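Local coordinates for protein shikimate dehydrogenase (Listeria monocytogenes, PDB 3TNL) that probably catalyses the reversible NADPH-linked reduction of 3-dehydroshikimate to shikimate, the fourth step on the route to chorismate and the aromatic amino acids, at residues D109-P113 and A114-V118; L272-A275 and E276-C280; E58-K62 and L63-Y67; E78-D81 and V82-F86; R143-E147 and A148-I152. All blocks are in the same frame, centred on the assembly; numbering follows the deposited sequence. Where two conformers were deposited one is given.

Contact 1: D109-P113 and A114-V118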
# COMPACT_ATOMS: atom_id res chain seq x y z
N ASP B 109 3.20 4.55 -19.94
CA ASP B 109 2.48 4.71 -21.20
C ASP B 109 2.64 6.08 -21.83
O ASP B 109 2.64 6.20 -23.08
CB ASP B 109 0.99 4.42 -20.98
CG ASP B 109 0.78 3.07 -20.35
OD1 ASP B 109 1.29 2.08 -20.94
OD2 ASP B 109 0.12 2.97 -19.29
N LYS B 110 2.77 7.13 -21.01
CA LYS B 110 2.90 8.50 -21.48
C LYS B 110 3.85 9.28 -20.57
O LYS B 110 4.04 8.90 -19.41
CB LYS B 110 1.54 9.22 -21.45
CG LYS B 110 0.49 8.67 -22.40
CD LYS B 110 -0.76 9.58 -22.40
CE LYS B 110 -1.76 9.13 -23.45
NZ LYS B 110 -1.20 9.25 -24.84
N LEU B 111 4.38 10.38 -21.08
CA LEU B 111 5.29 11.26 -20.31
C LEU B 111 4.92 12.71 -20.53
O LEU B 111 4.48 13.10 -21.63
CB LEU B 111 6.74 11.08 -20.76
CG LEU B 111 7.37 9.69 -20.68
CD1 LEU B 111 8.73 9.70 -21.36
CD2 LEU B 111 7.49 9.27 -19.19
N SER B 112 5.09 13.53 -19.50
CA SER B 112 4.92 14.96 -19.66
C SER B 112 6.08 15.45 -20.56
O SER B 112 7.08 14.75 -20.74
CB SER B 112 5.00 15.67 -18.31
OG SER B 112 6.31 15.61 -17.79
N PRO B 113 5.97 16.66 -21.11
CA PRO B 113 7.08 17.14 -21.93
C PRO B 113 8.43 17.19 -21.22
O PRO B 113 9.44 16.79 -21.80
CB PRO B 113 6.63 18.54 -22.34
CG PRO B 113 5.15 18.45 -22.35
CD PRO B 113 4.79 17.54 -21.21
N ALA B 114 8.46 17.65 -19.98
CA ALA B 114 9.71 17.74 -19.25
C ALA B 114 10.25 16.37 -18.88
O ALA B 114 11.46 16.14 -18.92
CB ALA B 114 9.53 18.59 -18.00
N ALA B 115 9.37 15.43 -18.51
CA ALA B 115 9.83 14.09 -18.20
C ALA B 115 10.49 13.47 -19.41
O ALA B 115 11.52 12.78 -19.30
CB ALA B 115 8.69 13.20 -17.70
N GLU B 116 9.89 13.67 -20.58
CA GLU B 116 10.44 13.17 -21.83
C GLU B 116 11.82 13.79 -22.09
O GLU B 116 12.80 13.09 -22.30
CB GLU B 116 9.48 13.52 -22.98
CG GLU B 116 9.98 13.16 -24.40
CD GLU B 116 10.08 11.67 -24.65
OE1 GLU B 116 9.14 10.93 -24.29
OE2 GLU B 116 11.08 11.23 -25.26
N LEU B 117 11.90 15.12 -22.00
CA LEU B 117 13.15 15.82 -22.34
C LEU B 117 14.24 15.58 -21.31
O LEU B 117 15.39 15.35 -21.65
CB LEU B 117 12.90 17.31 -22.58
CG LEU B 117 14.07 18.15 -23.07
CD1 LEU B 117 14.66 17.61 -24.36
CD2 LEU B 117 13.60 19.58 -23.23
N VAL B 118 13.89 15.61 -20.03
CA VAL B 118 14.88 15.34 -18.99
C VAL B 118 15.35 13.88 -19.07
O VAL B 118 16.52 13.58 -18.90
CB VAL B 118 14.32 15.61 -17.58
CG1 VAL B 118 15.29 15.09 -16.50
CG2 VAL B 118 14.03 17.10 -17.36
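The peptide carbonyls of Ser-112 and Pro-113 are the flat groups that meet the start of helix 113-118: Ser-112 O takes Glu-116 N nearly head-on, the C=O...N angle being 162°, and Pro-113 O takes Leu-117 N. Both are bonds of the first turn of the helix, and the motif is a serine N-cap with proline as the first helical residue. Pro-113 has no amide hydrogen to offer, so nothing is lost at a position where helical bonding has not yet begun. Ser-112 serves the helix twice, through O and through OG, and together these take up the amides of Glu-116 and Ala-115. Ahead of the cap, Leu-111 sets its CB toward the helix, 4.2 Å from Ala-115 CB; Val-121 packs against both. The approach of Leu-111 CD1 to the Glu-116 carboxylate is doubtful, since Glu-116 was modelled in two conformers. Ala-114 turns to Gln-172 and Leu-175 of helix 164-175, so the capped turn abuts the nucleotide-binding half of the enzyme. The cap depends on a chi1 of 68°, which sets Ser-112 OG between its own N and carbonyl carbon and 3.1 Å from Ala-115 N.

Contact 2: L272-A275 and E276-C280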
# COMPACT_ATOMS: atom_id res chain seq x y z
N LEU B 272 25.90 29.32 1.30
CA LEU B 272 24.91 30.33 1.76
C LEU B 272 25.47 31.26 2.81
O LEU B 272 25.14 32.44 2.80
CB LEU B 272 23.59 29.67 2.16
CG LEU B 272 22.90 28.86 1.03
CD1 LEU B 272 21.52 28.35 1.52
CD2 LEU B 272 22.71 29.71 -0.23
N GLU B 273 26.33 30.76 3.70
CA GLU B 273 26.95 31.64 4.68
C GLU B 273 27.78 32.72 3.95
O GLU B 273 27.71 33.89 4.30
CB GLU B 273 27.89 30.87 5.62
CG GLU B 273 27.30 29.88 6.56
CD GLU B 273 28.34 29.26 7.50
OE1 GLU B 273 29.53 29.67 7.42
OE2 GLU B 273 27.94 28.43 8.37
N ILE B 274 28.61 32.33 3.00
CA ILE B 274 29.44 33.27 2.28
C ILE B 274 28.56 34.26 1.54
O ILE B 274 28.83 35.46 1.54
CB ILE B 274 30.40 32.55 1.30
CG1 ILE B 274 31.38 31.68 2.08
CG2 ILE B 274 31.16 33.60 0.50
CD1 ILE B 274 32.14 30.65 1.19
N ALA B 275 27.48 33.77 0.93
CA ALA B 275 26.55 34.65 0.24
C ALA B 275 25.97 35.68 1.18
O ALA B 275 25.90 36.86 0.86
CB ALA B 275 25.45 33.85 -0.42
N GLU B 276 25.54 35.24 2.36
CA GLU B 276 25.02 36.19 3.34
C GLU B 276 26.10 37.24 3.70
O GLU B 276 25.81 38.45 3.85
CB GLU B 276 24.51 35.48 4.58
CG GLU B 276 23.31 34.60 4.37
CD GLU B 276 22.72 34.10 5.69
OE1 GLU B 276 23.23 34.46 6.77
OE2 GLU B 276 21.74 33.34 5.65
N GLU B 277 27.33 36.78 3.89
CA GLU B 277 28.46 37.67 4.23
C GLU B 277 28.70 38.72 3.15
O GLU B 277 29.26 39.78 3.41
CB GLU B 277 29.75 36.88 4.50
CG GLU B 277 29.71 35.96 5.71
CD GLU B 277 30.88 34.96 5.76
OE1 GLU B 277 30.86 34.02 6.58
OE2 GLU B 277 31.82 35.08 4.94
N GLN B 278 28.39 38.38 1.91
CA GLN B 278 28.54 39.32 0.80
C GLN B 278 27.30 40.16 0.52
O GLN B 278 27.33 41.01 -0.40
CB GLN B 278 28.99 38.59 -0.45
CG GLN B 278 30.34 37.89 -0.23
CD GLN B 278 31.45 38.85 0.24
OE1 GLN B 278 31.70 39.87 -0.39
NE2 GLN B 278 32.08 38.52 1.34
N GLY B 279 26.24 39.98 1.31
CA GLY B 279 25.02 40.76 1.14
C GLY B 279 24.00 40.21 0.17
O GLY B 279 23.04 40.88 -0.20
N CYS B 280 24.23 39.02 -0.35
CA CYS B 280 23.31 38.47 -1.29
C CYS B 280 22.00 37.99 -0.71
O CYS B 280 21.89 37.76 0.49
CB CYS B 280 23.92 37.20 -1.91
SG CYS B 280 25.59 37.34 -2.60
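With chi1 at -52°, Cys-280 keeps SG beside its own backbone N and opposite its carbonyl carbon, which lays the sulfur 3.5 Å from Ala-275 O while CB rests 4.0 Å from Ala-275 CB. Gln-278 folds in a related way: a bend at chi2 (-56°) carries its amide off, and CG settles 3.4 Å from Ile-274 O. Between these side chains the helix runs out. Gln-278 N still donates to Ile-274 O, though the N-H...O angle has fallen to 138°, and it makes a further weak bond to Ala-275 O. The main grip on that last carbonyl comes from Cys-280 N, 3.0 Å from Ala-275 O, with Gly-279 N reaching Glu-276 O at 3.0 Å inside the same loop. On the outer side, Glu-273 and Glu-277 stand one turn apart with like charges, probably eased by Arg-270, which forms salt bridges with both; Glu-276 pairs with Lys-268. Inward, Ala-275 and Cys-280 both press on Val-259 of strand 258-261. The positive phi of Gly-279 and the paired bonds back into the last turn make a Schellman motif, here closing helix 270-277 within a beta-alpha-beta unit of the Rossmann-type nucleotide-binding domain.

Contact 3: E58-K62 and L63-Y67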
# COMPACT_ATOMS: atom_id res chain seq x y z
N GLU B 58 0.42 13.68 6.35
CA GLU B 58 -0.06 14.85 7.12
C GLU B 58 -1.00 15.67 6.24
O GLU B 58 -2.03 16.15 6.73
CB GLU B 58 1.11 15.69 7.64
CG GLU B 58 1.88 15.00 8.76
CD GLU B 58 1.18 14.99 10.10
OE1 GLU B 58 1.58 14.18 10.95
OE2 GLU B 58 0.26 15.81 10.32
N ALA B 59 -0.68 15.82 4.95
CA ALA B 59 -1.54 16.56 4.03
C ALA B 59 -2.88 15.84 3.84
O ALA B 59 -3.95 16.46 3.90
CB ALA B 59 -0.81 16.78 2.64
N PHE B 60 -2.83 14.53 3.62
CA PHE B 60 -4.07 13.79 3.44
C PHE B 60 -4.97 13.93 4.67
O PHE B 60 -6.17 14.18 4.54
CB PHE B 60 -3.84 12.30 3.21
CG PHE B 60 -3.08 11.95 1.98
CD1 PHE B 60 -3.32 12.56 0.78
CD2 PHE B 60 -2.15 10.92 2.02
CE1 PHE B 60 -2.65 12.18 -0.36
CE2 PHE B 60 -1.48 10.50 0.86
CZ PHE B 60 -1.69 11.18 -0.32
N ALA B 61 -4.39 13.74 5.85
CA ALA B 61 -5.14 13.82 7.11
C ALA B 61 -5.73 15.20 7.34
O ALA B 61 -6.89 15.31 7.74
CB ALA B 61 -4.27 13.38 8.28
N LYS B 62 -4.94 16.25 7.08
CA LYS B 62 -5.40 17.63 7.22
C LYS B 62 -6.61 17.90 6.33
O LYS B 62 -7.60 18.52 6.78
CB LYS B 62 -4.27 18.60 6.85
CG LYS B 62 -4.62 20.09 6.97
CD LYS B 62 -5.01 20.45 8.37
CE LYS B 62 -5.17 21.97 8.52
NZ LYS B 62 -5.63 22.32 9.90
N LEU B 63 -6.55 17.45 5.08
CA LEU B 63 -7.63 17.70 4.11
C LEU B 63 -8.75 16.66 4.18
O LEU B 63 -9.75 16.79 3.48
CB LEU B 63 -7.09 17.74 2.67
CG LEU B 63 -6.10 18.86 2.31
CD1 LEU B 63 -5.89 18.90 0.82
CD2 LEU B 63 -6.58 20.19 2.79
N GLY B 64 -8.57 15.63 5.00
CA GLY B 64 -9.57 14.56 5.13
C GLY B 64 -9.70 13.69 3.89
O GLY B 64 -10.78 13.18 3.59
N LEU B 65 -8.59 13.51 3.17
CA LEU B 65 -8.59 12.70 1.97
C LEU B 65 -8.23 11.27 2.38
O LEU B 65 -7.34 11.08 3.22
CB LEU B 65 -7.59 13.23 0.94
CG LEU B 65 -7.71 14.71 0.58
CD1 LEU B 65 -6.74 15.02 -0.56
CD2 LEU B 65 -9.14 15.10 0.23
N ASP B 66 -8.89 10.29 1.78
CA ASP B 66 -8.72 8.91 2.20
C ASP B 66 -7.63 8.18 1.42
O ASP B 66 -7.90 7.27 0.63
CB ASP B 66 -10.05 8.19 2.13
CG ASP B 66 -10.10 6.96 3.02
OD1 ASP B 66 -11.14 6.27 2.94
OD2 ASP B 66 -9.11 6.70 3.78
N TYR B 67 -6.40 8.65 1.64
CA TYR B 67 -5.21 8.07 1.06
C TYR B 67 -4.15 7.95 2.13
O TYR B 67 -4.18 8.63 3.16
CB TYR B 67 -4.63 8.97 -0.05
CG TYR B 67 -5.29 8.93 -1.41
CD1 TYR B 67 -5.02 7.90 -2.32
CD2 TYR B 67 -6.11 9.96 -1.83
CE1 TYR B 67 -5.59 7.88 -3.57
CE2 TYR B 67 -6.69 9.95 -3.10
CZ TYR B 67 -6.42 8.91 -3.96
OH TYR B 67 -6.98 8.89 -5.22
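Phe-60 and Tyr-67 form the tight part of this turn. Tyr-67 CB sits over the centre of the Phe-60 ring, 3.5 Å from its centroid and only 7° off the normal, a CH-pi contact, and Tyr-67 O comes to 3.3 Å from Phe-60 CD2. The Phe-60 ring is placed there by a chi1 of -63°, which keeps CG beside the backbone N and lets the ring lean from the helix toward the start of the strand that follows. Leu-65 adds its CB, 4.3 Å from Phe-60 CD1. Tyr-67 has two deposited conformers, and the oblique approach of its ring to Phe-60 describes one of them. Phe-297 of helix 286-301 and Ile-40 of strand 38-44 complete the apolar setting around Phe-60. The other side is looser and faces solvent: Lys-62 bends at chi2 and leads its amine away, and Gly-64 lies exposed at the bend. Backbone bonds span the two. Leu-63 N holds Ala-59 O in the last regular turn, Leu-65 N reaches back to Phe-60 O at 2.9 Å, and Gly-64 N makes a weak bond to Ala-61 O. Glu-58 looks across the dimer interface, where its OE1 accepts from Thr-30 N and Glu-31 N of the second subunit. With Gly-64 at positive phi, the whole is a Schellman motif ending helix 52-63 and leading into strand 67-73 of the substrate-binding domain.

Contact 4: E78-D81 and V82-F86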
# COMPACT_ATOMS: atom_id res chain seq x y z
N GLU B 78 13.61 -5.21 -9.03
CA GLU B 78 12.20 -5.22 -8.64
C GLU B 78 11.30 -4.29 -9.47
O GLU B 78 10.07 -4.48 -9.48
CB GLU B 78 12.04 -4.77 -7.18
CG GLU B 78 12.71 -5.66 -6.09
CD GLU B 78 14.20 -5.41 -5.93
OE1 GLU B 78 14.70 -4.32 -6.25
OE2 GLU B 78 14.89 -6.36 -5.45
N LEU B 79 11.88 -3.34 -10.19
CA LEU B 79 11.09 -2.30 -10.82
C LEU B 79 9.97 -2.75 -11.74
O LEU B 79 8.83 -2.25 -11.60
CB LEU B 79 11.98 -1.25 -11.50
CG LEU B 79 11.29 -0.02 -12.06
CD1 LEU B 79 10.65 0.81 -10.94
CD2 LEU B 79 12.35 0.83 -12.81
N LYS B 80 10.28 -3.60 -12.71
CA LYS B 80 9.28 -4.06 -13.67
C LYS B 80 8.09 -4.70 -12.95
O LYS B 80 6.93 -4.34 -13.21
CB LYS B 80 9.89 -5.05 -14.70
CG LYS B 80 8.91 -5.51 -15.79
CD LYS B 80 9.53 -6.43 -16.84
CE LYS B 80 8.54 -6.65 -18.02
NZ LYS B 80 9.04 -7.60 -19.08
N ASP B 81 8.39 -5.64 -12.05
CA ASP B 81 7.36 -6.36 -11.31
C ASP B 81 6.52 -5.44 -10.43
O ASP B 81 5.32 -5.62 -10.31
CB ASP B 81 7.97 -7.48 -10.45
CG ASP B 81 8.43 -8.68 -11.25
OD1 ASP B 81 8.06 -8.82 -12.43
OD2 ASP B 81 9.13 -9.52 -10.62
N VAL B 82 7.16 -4.44 -9.82
CA VAL B 82 6.44 -3.49 -8.96
C VAL B 82 5.49 -2.64 -9.80
O VAL B 82 4.35 -2.44 -9.40
CB VAL B 82 7.40 -2.67 -8.13
CG1 VAL B 82 6.68 -1.53 -7.46
CG2 VAL B 82 8.05 -3.56 -7.07
N VAL B 83 5.94 -2.14 -10.94
CA VAL B 83 5.06 -1.32 -11.77
C VAL B 83 3.87 -2.17 -12.26
O VAL B 83 2.73 -1.73 -12.22
CB VAL B 83 5.78 -0.62 -12.93
CG1 VAL B 83 4.79 0.15 -13.77
CG2 VAL B 83 6.84 0.35 -12.38
N GLN B 84 4.14 -3.40 -12.70
CA GLN B 84 3.04 -4.27 -13.14
C GLN B 84 2.07 -4.51 -12.00
O GLN B 84 0.84 -4.44 -12.16
CB GLN B 84 3.56 -5.60 -13.69
CG GLN B 84 4.36 -5.47 -14.96
CD GLN B 84 4.49 -6.77 -15.74
OE1 GLN B 84 3.97 -7.82 -15.33
NE2 GLN B 84 5.17 -6.71 -16.88
N GLY B 85 2.63 -4.73 -10.81
CA GLY B 85 1.81 -4.97 -9.64
C GLY B 85 0.96 -3.75 -9.28
O GLY B 85 -0.24 -3.87 -8.98
N PHE B 86 1.55 -2.56 -9.40
CA PHE B 86 0.82 -1.32 -9.11
C PHE B 86 -0.31 -1.12 -10.11
O PHE B 86 -1.37 -0.66 -9.76
CB PHE B 86 1.71 -0.09 -9.15
CG PHE B 86 2.62 0.09 -7.94
CD1 PHE B 86 2.50 -0.70 -6.79
CD2 PHE B 86 3.54 1.11 -7.95
CE1 PHE B 86 3.34 -0.47 -5.66
CE2 PHE B 86 4.34 1.37 -6.87
CZ PHE B 86 4.25 0.59 -5.69
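Four backbone hydrogen bonds tie Glu-78, Leu-79, Lys-80 and Asp-81 to the residues four places on. They run from Val-82 N to Glu-78 O through to Gly-85 N to Asp-81 O, and in one of them Gln-84 N lies 3.0 Å from Lys-80 O. Apolar packing follows the same spacing. Leu-79 and Val-83 lie alongside, pointing the same way, with Leu-79 CD1 4.1 Å from Val-83 CG2. Val-83 has CG1 opposite its backbone N (chi1 178°), which leaves CG2 beside that N and 3.4 Å from Leu-79 O. Val-82 divides its methyls: CG2 rests 3.3 Å from Glu-78 O, while CG1 lies 3.6 Å above one face of the Phe-86 ring, toward its rim. Two carboxylates find partners beyond the segments: Glu-78 OE1 accepts from Gly-75 N, and Asp-81 OD2 bonds with Gln-84 NE2 of the second subunit. Helix 79-88 thus lies between the dimer partner, whose Ala-88 and Met-89 pack against it, and the mixed sheet, where Leu-79, Val-82 and Phe-86 all rest on Ile-43 of strand 38-44.

Contact 5: R143-E147 and A148-I152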
# COMPACT_ATOMS: atom_id res chain seq x y z
N ARG B 143 9.17 27.03 -8.56
CA ARG B 143 8.07 27.56 -7.79
C ARG B 143 8.57 28.16 -6.50
O ARG B 143 8.13 29.24 -6.08
CB ARG B 143 7.03 26.45 -7.53
CG ARG B 143 5.82 26.90 -6.74
CD ARG B 143 5.04 27.98 -7.42
NE ARG B 143 3.83 28.32 -6.66
CZ ARG B 143 2.67 27.66 -6.73
NH1 ARG B 143 2.52 26.60 -7.52
NH2 ARG B 143 1.64 28.06 -6.00
N ALA B 144 9.52 27.47 -5.86
CA ALA B 144 10.06 27.98 -4.61
C ALA B 144 10.72 29.36 -4.82
O ALA B 144 10.58 30.25 -4.00
CB ALA B 144 11.07 26.96 -4.02
N LEU B 145 11.41 29.55 -5.93
CA LEU B 145 12.02 30.85 -6.21
C LEU B 145 10.94 31.90 -6.36
O LEU B 145 11.02 32.95 -5.76
CB LEU B 145 12.88 30.81 -7.47
CG LEU B 145 14.19 30.02 -7.45
CD1 LEU B 145 14.78 30.03 -8.85
CD2 LEU B 145 15.12 30.64 -6.41
N LYS B 146 9.93 31.61 -7.17
CA LYS B 146 8.83 32.55 -7.38
C LYS B 146 8.14 32.92 -6.06
O LYS B 146 7.85 34.09 -5.81
CB LYS B 146 7.83 31.98 -8.39
CG LYS B 146 6.75 32.98 -8.82
CD LYS B 146 5.87 32.38 -9.92
CE LYS B 146 4.66 33.28 -10.27
NZ LYS B 146 5.06 34.59 -10.88
N GLU B 147 7.87 31.94 -5.20
CA GLU B 147 7.21 32.18 -3.93
C GLU B 147 8.04 33.04 -3.00
O GLU B 147 7.50 33.77 -2.17
CB GLU B 147 6.84 30.85 -3.25
CG GLU B 147 5.79 30.03 -4.01
CD GLU B 147 4.38 30.58 -3.88
OE1 GLU B 147 4.06 31.11 -2.79
OE2 GLU B 147 3.59 30.44 -4.85
N ALA B 148 9.36 32.97 -3.13
CA ALA B 148 10.30 33.76 -2.35
C ALA B 148 10.52 35.15 -2.93
O ALA B 148 11.31 35.94 -2.39
CB ALA B 148 11.67 33.00 -2.26
N GLY B 149 9.85 35.46 -4.04
CA GLY B 149 9.94 36.76 -4.67
C GLY B 149 11.08 36.92 -5.63
O GLY B 149 11.46 38.05 -5.94
N HIS B 150 11.63 35.82 -6.12
CA HIS B 150 12.75 35.87 -7.06
C HIS B 150 12.30 35.59 -8.46
O HIS B 150 11.80 34.50 -8.76
CB HIS B 150 13.85 34.90 -6.66
CG HIS B 150 14.33 35.10 -5.26
ND1 HIS B 150 14.72 36.33 -4.78
CD2 HIS B 150 14.49 34.22 -4.24
CE1 HIS B 150 15.08 36.21 -3.52
NE2 HIS B 150 14.95 34.94 -3.16
N ASP B 151 12.49 36.57 -9.33
CA ASP B 151 12.09 36.44 -10.73
C ASP B 151 13.32 36.21 -11.59
O ASP B 151 14.13 37.12 -11.81
CB ASP B 151 11.35 37.70 -11.21
CG ASP B 151 10.98 37.63 -12.69
OD1 ASP B 151 10.84 36.52 -13.25
OD2 ASP B 151 10.81 38.72 -13.29
N ILE B 152 13.50 34.97 -12.06
CA ILE B 152 14.64 34.65 -12.89
C ILE B 152 14.27 34.43 -14.36
O ILE B 152 15.13 34.11 -15.18
CB ILE B 152 15.47 33.45 -12.32
CG1 ILE B 152 14.75 32.11 -12.54
CG2 ILE B 152 15.79 33.73 -10.81
CD1 ILE B 152 15.65 30.86 -12.27
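Leu-145 and Ile-152 meet through their end methyls, CD1 to CD1 at 3.6 Å, across a Schellman motif that ends helix 137-147. Their conformations differ. Leu-145 has chi1 at -70° and an extended chi2, reaching inward from the helix, whereas Ile-152 holds CG1 between its backbone N and carbonyl carbon, and this chi1 of 74° with chi2 extended (168°) carries CD1 back to the leucine. The two side chains cross at about a right angle, and Ile-229 of strand 229-232 touches both. Two residues before Ile-152, His-150 puts CB 3.6 Å from Leu-145 O, and the carbonyl of Ala-148 lies over the centre of one face of its imidazole ring, with O 3.8 Å above the plane. Backbone bonds close the turn at Gly-149, which has positive phi. His-150 N gives a straight bond to Leu-145 O at 3.0 Å, and Gly-149 N reaches Lys-146 O from well above its carbonyl plane. Ala-148 N is bound to Ala-144 O and more weakly to Leu-145 O. On the same helix, facing solvent, Arg-143 also stands against Trp-291 in a cation-pi contact. Glu-147 bends at chi2 to bring its carboxylate back along the helix to this arginine: Arg-143 NE lies 2.8 Å from Glu-147 OE2, which sits in the guanidinium plane and is met on its anti side.

All five contacts are local and follow one another along the chain; none nests in or crosses another. Contact 3 turns helix 52-63 into strand 67-73, and contact 4 covers the early turns of helix 79-88; both touch the second subunit, from sites whose centres lie about 26 Å apart. Contact 1 then starts helix 113-118 just after the edge strand 110-111, its nearest atoms about 8 Å from those of contact 4. These three belong to the substrate-binding domain. Contact 5 ends helix 137-147 ahead of strand 156-160, and contact 2 ends helix 270-277 before strand 281-283. That strand links them, since it receives side chains from both, and their nearest atoms are about 8 Å apart.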